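PDB 3UC9: increased recombination centers protein 6 from Saccharomyces cerevisiae, which acts as a clathrin coat accessory factor related to small G proteins and is involved in gross chromosomal rearrangements and telomere healing. Local coordinates for residues A[129-137]-A[189-199]. Residues are numbered along the deposited sequence; the frame is centred on the assembly and turned at random.
Unlike the reference sequence in segment 129-137: V137 (reference Ala).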
ATOM      1  N   HIS A 129       9.111  -1.420   8.989  1.00 15.18           N
ATOM      2  CA  HIS A 129       8.580  -2.008  10.202  1.00 16.27           C
ATOM      3  C   HIS A 129       7.930  -3.332   9.815  1.00 15.14           C
ATOM      4  O   HIS A 129       7.326  -3.463   8.743  1.00 14.57           O
ATOM      5  CB  HIS A 129       7.564  -1.068  10.862  1.00 14.94           C
ATOM      6  CG  HIS A 129       7.135  -1.495  12.233  1.00 17.37           C
ATOM      7  ND1 HIS A 129       6.243  -2.523  12.444  1.00 14.74           N
ATOM      8  CD2 HIS A 129       7.476  -1.037  13.461  1.00 17.70           C
ATOM      9  CE1 HIS A 129       6.054  -2.683  13.743  1.00 18.97           C
ATOM     10  NE2 HIS A 129       6.784  -1.787  14.382  1.00 17.70           N
ATOM     11  N   ARG A 130       8.069  -4.306  10.701  1.00 16.19           N
ATOM     12  CA  ARG A 130       7.654  -5.685  10.444  1.00 14.88           C
ATOM     13  C   ARG A 130       6.136  -5.884  10.315  1.00 13.62           C
ATOM     14  O   ARG A 130       5.708  -6.905   9.801  1.00 14.58           O
ATOM     15  CB  ARG A 130       8.239  -6.608  11.541  1.00 15.30           C
ATOM     16  CG  ARG A 130       9.781  -6.747  11.528  1.00 16.82           C
ATOM     17  CD  ARG A 130      10.291  -7.791  10.509  1.00 18.76           C
ATOM     18  NE  ARG A 130       9.863  -7.471   9.151  1.00 18.11           N
ATOM     19  CZ  ARG A 130      10.487  -6.640   8.317  1.00 18.29           C
ATOM     20  NH1 ARG A 130      11.627  -6.043   8.656  1.00 18.14           N
ATOM     21  NH2 ARG A 130       9.963  -6.407   7.118  1.00 18.32           N
ATOM     22  N   ASN A 131       5.333  -4.919  10.756  1.00 13.18           N
ATOM     23  CA  ASN A 131       3.852  -4.993  10.673  1.00 12.31           C
ATOM     24  C   ASN A 131       3.213  -4.267   9.465  1.00 12.63           C
ATOM     25  O   ASN A 131       2.030  -4.494   9.135  1.00 13.76           O
ATOM     26  CB  ASN A 131       3.241  -4.431  11.967  1.00 13.64           C
ATOM     27  CG  ASN A 131       1.730  -4.665  12.072  1.00 14.73           C
ATOM     28  OD1 ASN A 131       1.259  -5.805  11.973  1.00 14.46           O
ATOM     29  ND2 ASN A 131       0.964  -3.580  12.313  1.00 10.84           N
ATOM     30  N   THR A 132       3.981  -3.396   8.821  1.00 13.58           N
ATOM     31  CA  THR A 132       3.489  -2.579   7.715  1.00 13.08           C
ATOM     32  C   THR A 132       3.024  -3.435   6.540  1.00 13.23           C
ATOM     33  O   THR A 132       3.788  -4.240   6.011  1.00 13.55           O
ATOM     34  CB  THR A 132       4.584  -1.588   7.234  1.00 14.27           C
ATOM     35  OG1 THR A 132       5.050  -0.794   8.341  1.00 12.90           O
ATOM     36  CG2 THR A 132       4.064  -0.660   6.169  1.00 13.13           C
ATOM     37  N   PHE A 133       1.775  -3.276   6.112  1.00 12.57           N
ATOM     38  CA  PHE A 133       1.364  -3.941   4.874  1.00 12.68           C
ATOM     39  C   PHE A 133       1.937  -3.206   3.647  1.00 13.07           C
ATOM     40  O   PHE A 133       2.140  -1.982   3.667  1.00 11.63           O
ATOM     41  CB  PHE A 133      -0.162  -4.148   4.796  1.00 13.15           C
ATOM     42  CG  PHE A 133      -0.984  -2.897   4.542  1.00 14.32           C
ATOM     43  CD1 PHE A 133      -1.061  -2.332   3.275  1.00 15.29           C
ATOM     44  CD2 PHE A 133      -1.753  -2.342   5.554  1.00 16.00           C
ATOM     45  CE1 PHE A 133      -1.859  -1.212   3.036  1.00 14.42           C
ATOM     46  CE2 PHE A 133      -2.550  -1.218   5.322  1.00 15.17           C
ATOM     47  CZ  PHE A 133      -2.596  -0.654   4.064  1.00 16.30           C
ATOM     48  N   VAL A 134       2.226  -3.959   2.587  1.00 13.36           N
ATOM     49  CA  VAL A 134       2.743  -3.378   1.344  1.00 12.61           C
ATOM     50  C   VAL A 134       1.964  -3.936   0.171  1.00 14.50           C
ATOM     51  O   VAL A 134       2.005  -5.143  -0.087  1.00 14.93           O
ATOM     52  CB  VAL A 134       4.229  -3.680   1.130  1.00 13.30           C
ATOM     53  CG1 VAL A 134       4.693  -3.028  -0.164  1.00 16.43           C
ATOM     54  CG2 VAL A 134       5.056  -3.170   2.321  1.00 16.19           C
ATOM     55  N   VAL A 135       1.243  -3.058  -0.512  1.00 13.26           N
ATOM     56  CA  VAL A 135       0.453  -3.440  -1.680  1.00 14.13           C
ATOM     57  C   VAL A 135       1.020  -2.739  -2.891  1.00 14.88           C
ATOM     58  O   VAL A 135       1.155  -1.518  -2.903  1.00 14.68           O
ATOM     59  CB  VAL A 135      -1.018  -3.062  -1.522  1.00 14.52           C
ATOM     60  CG1 VAL A 135      -1.809  -3.414  -2.808  1.00 14.87           C
ATOM     61  CG2 VAL A 135      -1.624  -3.754  -0.284  1.00 16.17           C
ATOM     62  N   LEU A 136       1.350  -3.525  -3.913  1.00 15.10           N
ATOM     63  CA  LEU A 136       1.852  -3.016  -5.169  1.00 15.27           C
ATOM     64  C   LEU A 136       0.730  -3.157  -6.178  1.00 16.64           C
ATOM     65  O   LEU A 136       0.334  -4.275  -6.537  1.00 17.25           O
ATOM     66  CB  LEU A 136       3.074  -3.793  -5.616  1.00 16.03           C
ATOM     67  CG  LEU A 136       4.244  -3.742  -4.624  1.00 21.28           C
ATOM     68  CD1 LEU A 136       4.157  -4.858  -3.580  1.00 17.02           C
ATOM     69  CD2 LEU A 136       5.555  -3.824  -5.364  1.00 26.91           C
ATOM     70  N   VAL A 137       0.207  -2.011  -6.600  1.00 16.13           N
ATOM     71  CA  VAL A 137      -0.953  -1.953  -7.469  1.00 16.73           C
ATOM     72  C   VAL A 137      -0.482  -1.733  -8.891  1.00 16.68           C
ATOM     73  O   VAL A 137       0.079  -0.691  -9.212  1.00 18.35           O
ATOM     74  CB  VAL A 137      -1.908  -0.829  -7.043  1.00 16.20           C
ATOM     75  CG1 VAL A 137      -3.095  -0.754  -8.001  1.00 19.30           C
ATOM     76  CG2 VAL A 137      -2.379  -1.031  -5.606  1.00 17.59           C
ATOM     77  N   ILE A 189      -7.779  -5.246  -1.697  1.00 17.44           N
ATOM     78  CA  ILE A 189      -7.042  -4.219  -0.972  1.00 15.79           C
ATOM     79  C   ILE A 189      -7.841  -3.789   0.268  1.00 15.21           C
ATOM     80  O   ILE A 189      -7.278  -3.661   1.368  1.00 16.53           O
ATOM     81  CB  ILE A 189      -6.723  -2.996  -1.867  1.00 15.97           C
ATOM     82  CG1 ILE A 189      -5.909  -3.427  -3.087  1.00 17.23           C
ATOM     83  CG2 ILE A 189      -5.936  -1.955  -1.053  1.00 15.68           C
ATOM     84  CD1 ILE A 189      -5.579  -2.305  -4.062  1.00 19.21           C
ATOM     85  N   GLN A 190      -9.144  -3.599   0.105  1.00 16.67           N
ATOM     86  CA  GLN A 190     -10.027  -3.280   1.246  1.00 16.46           C
ATOM     87  C   GLN A 190      -9.919  -4.343   2.349  1.00 17.11           C
ATOM     88  O   GLN A 190      -9.884  -4.014   3.535  1.00 15.38           O
ATOM     89  CB  GLN A 190     -11.480  -3.151   0.778  1.00 20.10           C
ATOM     90  CG  GLN A 190     -12.465  -2.737   1.871  1.00 23.15           C
ATOM     91  CD  GLN A 190     -13.903  -2.656   1.356  1.00 29.62           C
ATOM     92  OE1 GLN A 190     -14.226  -3.202   0.305  1.00 36.93           O
ATOM     93  NE2 GLN A 190     -14.766  -1.972   2.100  1.00 35.16           N
ATOM     94  N   GLU A 191      -9.874  -5.615   1.950  1.00 17.08           N
ATOM     95  CA  GLU A 191      -9.746  -6.726   2.898  1.00 17.59           C
ATOM     96  C   GLU A 191      -8.408  -6.709   3.641  1.00 16.05           C
ATOM     97  O   GLU A 191      -8.339  -7.032   4.832  1.00 16.28           O
ATOM     98  CB  GLU A 191      -9.885  -8.062   2.164  1.00 16.44           C
ATOM     99  CG  GLU A 191      -9.878  -9.279   3.076  1.00 19.82           C
ATOM    100  CD  GLU A 191     -10.193 -10.572   2.342  1.00 23.09           C
ATOM    101  OE1 GLU A 191      -9.579 -10.831   1.287  1.00 21.14           O
ATOM    102  OE2 GLU A 191     -11.038 -11.338   2.840  1.00 27.44           O
ATOM    103  N   ILE A 192      -7.347  -6.366   2.923  1.00 15.86           N
ATOM    104  CA  ILE A 192      -6.024  -6.274   3.525  1.00 14.98           C
ATOM    105  C   ILE A 192      -6.029  -5.201   4.608  1.00 15.07           C
ATOM    106  O   ILE A 192      -5.512  -5.409   5.701  1.00 15.56           O
ATOM    107  CB  ILE A 192      -4.947  -6.015   2.466  1.00 14.61           C
ATOM    108  CG1 ILE A 192      -4.748  -7.266   1.600  1.00 18.31           C
ATOM    109  CG2 ILE A 192      -3.636  -5.613   3.124  1.00 19.07           C
ATOM    110  CD1 ILE A 192      -3.779  -7.059   0.425  1.00 17.73           C
ATOM    111  N   ILE A 193      -6.672  -4.076   4.338  1.00 14.36           N
ATOM    112  CA  ILE A 193      -6.737  -3.000   5.326  1.00 15.08           C
ATOM    113  C   ILE A 193      -7.638  -3.411   6.496  1.00 15.82           C
ATOM    114  O   ILE A 193      -7.289  -3.200   7.653  1.00 14.65           O
ATOM    115  CB  ILE A 193      -7.193  -1.679   4.682  1.00 14.55           C
ATOM    116  CG1 ILE A 193      -6.178  -1.270   3.607  1.00 12.10           C
ATOM    117  CG2 ILE A 193      -7.311  -0.555   5.745  1.00 12.94           C
ATOM    118  CD1 ILE A 193      -6.567  -0.066   2.769  1.00 15.01           C
ATOM    119  N   ASP A 194      -8.788  -4.008   6.188  1.00 16.40           N
ATOM    120  CA  ASP A 194      -9.714  -4.487   7.209  1.00 17.96           C
ATOM    121  C   ASP A 194      -9.074  -5.467   8.187  1.00 18.12           C
ATOM    122  O   ASP A 194      -9.364  -5.420   9.378  1.00 19.13           O
ATOM    123  CB  ASP A 194     -10.909  -5.209   6.570  1.00 17.76           C
ATOM    124  CG  ASP A 194     -11.939  -4.271   5.986  1.00 20.82           C
ATOM    125  OD1 ASP A 194     -11.917  -3.056   6.270  1.00 20.88           O
ATOM    126  OD2 ASP A 194     -12.805  -4.786   5.244  1.00 22.51           O
ATOM    127  N   THR A 195      -8.226  -6.363   7.683  1.00 17.30           N
ATOM    128  CA  THR A 195      -7.675  -7.443   8.506  1.00 18.07           C
ATOM    129  C   THR A 195      -6.324  -7.068   9.130  1.00 17.33           C
ATOM    130  O   THR A 195      -5.744  -7.861   9.873  1.00 18.16           O
ATOM    131  CB  THR A 195      -7.570  -8.770   7.707  1.00 19.15           C
ATOM    132  OG1 THR A 195      -6.716  -8.603   6.569  1.00 20.40           O
ATOM    133  CG2 THR A 195      -8.965  -9.226   7.239  1.00 17.94           C
ATOM    134  N   HIS A 196      -5.841  -5.860   8.836  1.00 15.88           N
ATOM    135  CA  HIS A 196      -4.594  -5.334   9.407  1.00 15.89           C
ATOM    136  C   HIS A 196      -4.669  -5.177  10.929  1.00 16.41           C
ATOM    137  O   HIS A 196      -5.697  -4.768  11.466  1.00 17.33           O
ATOM    138  CB  HIS A 196      -4.248  -3.974   8.766  1.00 14.58           C
ATOM    139  CG  HIS A 196      -2.977  -3.364   9.272  1.00 13.06           C
ATOM    140  ND1 HIS A 196      -1.729  -3.853   8.943  1.00 11.65           N
ATOM    141  CD2 HIS A 196      -2.765  -2.311  10.094  1.00 12.87           C
ATOM    142  CE1 HIS A 196      -0.805  -3.114   9.538  1.00 10.80           C
ATOM    143  NE2 HIS A 196      -1.410  -2.157  10.225  1.00 11.86           N
ATOM    144  N   ASP A 197      -3.580  -5.502  11.614  1.00 17.03           N
ATOM    145  CA  ASP A 197      -3.456  -5.202  13.047  1.00 18.34           C
ATOM    146  C   ASP A 197      -2.959  -3.789  13.226  1.00 17.42           C
ATOM    147  O   ASP A 197      -1.792  -3.506  12.995  1.00 18.74           O
ATOM    148  CB  ASP A 197      -2.490  -6.155  13.742  1.00 18.97           C
ATOM    149  CG  ASP A 197      -3.119  -7.494  14.081  1.00 25.15           C
ATOM    150  OD1 ASP A 197      -4.369  -7.607  14.043  1.00 25.95           O
ATOM    151  OD2 ASP A 197      -2.342  -8.424  14.409  1.00 23.95           O
ATOM    152  N   TRP A 198      -3.835  -2.901  13.683  1.00 17.79           N
ATOM    153  CA  TRP A 198      -3.488  -1.499  13.847  1.00 18.39           C
ATOM    154  C   TRP A 198      -2.724  -1.287  15.153  1.00 19.62           C
ATOM    155  O   TRP A 198      -3.310  -1.162  16.227  1.00 20.13           O
ATOM    156  CB  TRP A 198      -4.752  -0.646  13.813  1.00 18.20           C
ATOM    157  CG  TRP A 198      -5.414  -0.646  12.463  1.00 17.33           C
ATOM    158  CD1 TRP A 198      -6.314  -1.551  11.991  1.00 17.33           C
ATOM    159  CD2 TRP A 198      -5.227   0.314  11.424  1.00 16.25           C
ATOM    160  NE1 TRP A 198      -6.705  -1.215  10.720  1.00 16.67           N
ATOM    161  CE2 TRP A 198      -6.047  -0.077  10.342  1.00 16.04           C
ATOM    162  CE3 TRP A 198      -4.444   1.469  11.299  1.00 14.78           C
ATOM    163  CZ2 TRP A 198      -6.115   0.652   9.153  1.00 17.64           C
ATOM    164  CZ3 TRP A 198      -4.504   2.193  10.125  1.00 17.75           C
ATOM    165  CH2 TRP A 198      -5.334   1.771   9.055  1.00 20.50           C
ATOM    166  N   LEU A 199      -1.406  -1.252  15.041  1.00 18.96           N
ATOM    167  CA  LEU A 199      -0.517  -1.274  16.189  1.00 18.69           C
ATOM    168  C   LEU A 199      -0.549   0.032  16.988  1.00 20.33           C
ATOM    169  O   LEU A 199      -0.269   1.124  16.452  1.00 18.19           O
ATOM    170  CB  LEU A 199       0.905  -1.568  15.710  1.00 18.07           C
ATOM    171  CG  LEU A 199       2.044  -1.629  16.726  1.00 22.38           C
ATOM    172  CD1 LEU A 199       1.859  -2.739  17.774  1.00 23.78           C
ATOM    173  CD2 LEU A 199       3.320  -1.830  15.957  1.00 19.95           C
TER
HETATM  174  O   HOH W   1      -1.130  -6.626  10.636  1.00 11.48           O
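Strand 133-137 and helix 189-195 run antiparallel, their axes 175° apart in direction and 10.1 Å apart at closest approach, with F133, V135 and V137 meeting the helix. F133 buries more surface against the other segment than any other residue here. With chi1 at 73° its ring is tucked over its own backbone, flanked by N and C, and from there one face takes CG2 of I192 while CZ comes 3.7 Å from CG1 of I193. An edge of the same ring is turned to the face of the H196 imidazole, a T-shaped pair with planes at 79° and centroids 5.5 Å apart. Further along the strand the two branches of V135 split their partners: CG1 packs on I189, and CG2 sits 4.0 Å from CD1 of I192. The extended side chain of I189 carries its CD1 on to CG2 of V137, 3.8 Å away.

Beyond the helix the contact turns polar. N131 ND2 donates to D197 O at 2.8 Å, nearly straight and close to the amide plane, and has a second acceptor in the side chain of Q27. The other end of the amide is tied too, since a water donates to OD1 and accepts from D197 N, so both ends of the N131 amide connect to the backbone of D197. H196 meets N131 O with its ring edge, CE1 lying 3.2 Å from that oxygen. At the outer end, L199 CD2 rests 3.6 Å from CE1 of H129, whose ND1 accepts from N131 N within the type I turn 129-132.

Helix 185-195 thus covers one side of an inner parallel strand, between 103-110 and 163-167, beside helix 39-50: the alpha/beta layering of a Rossmann-like fold related to small G proteins.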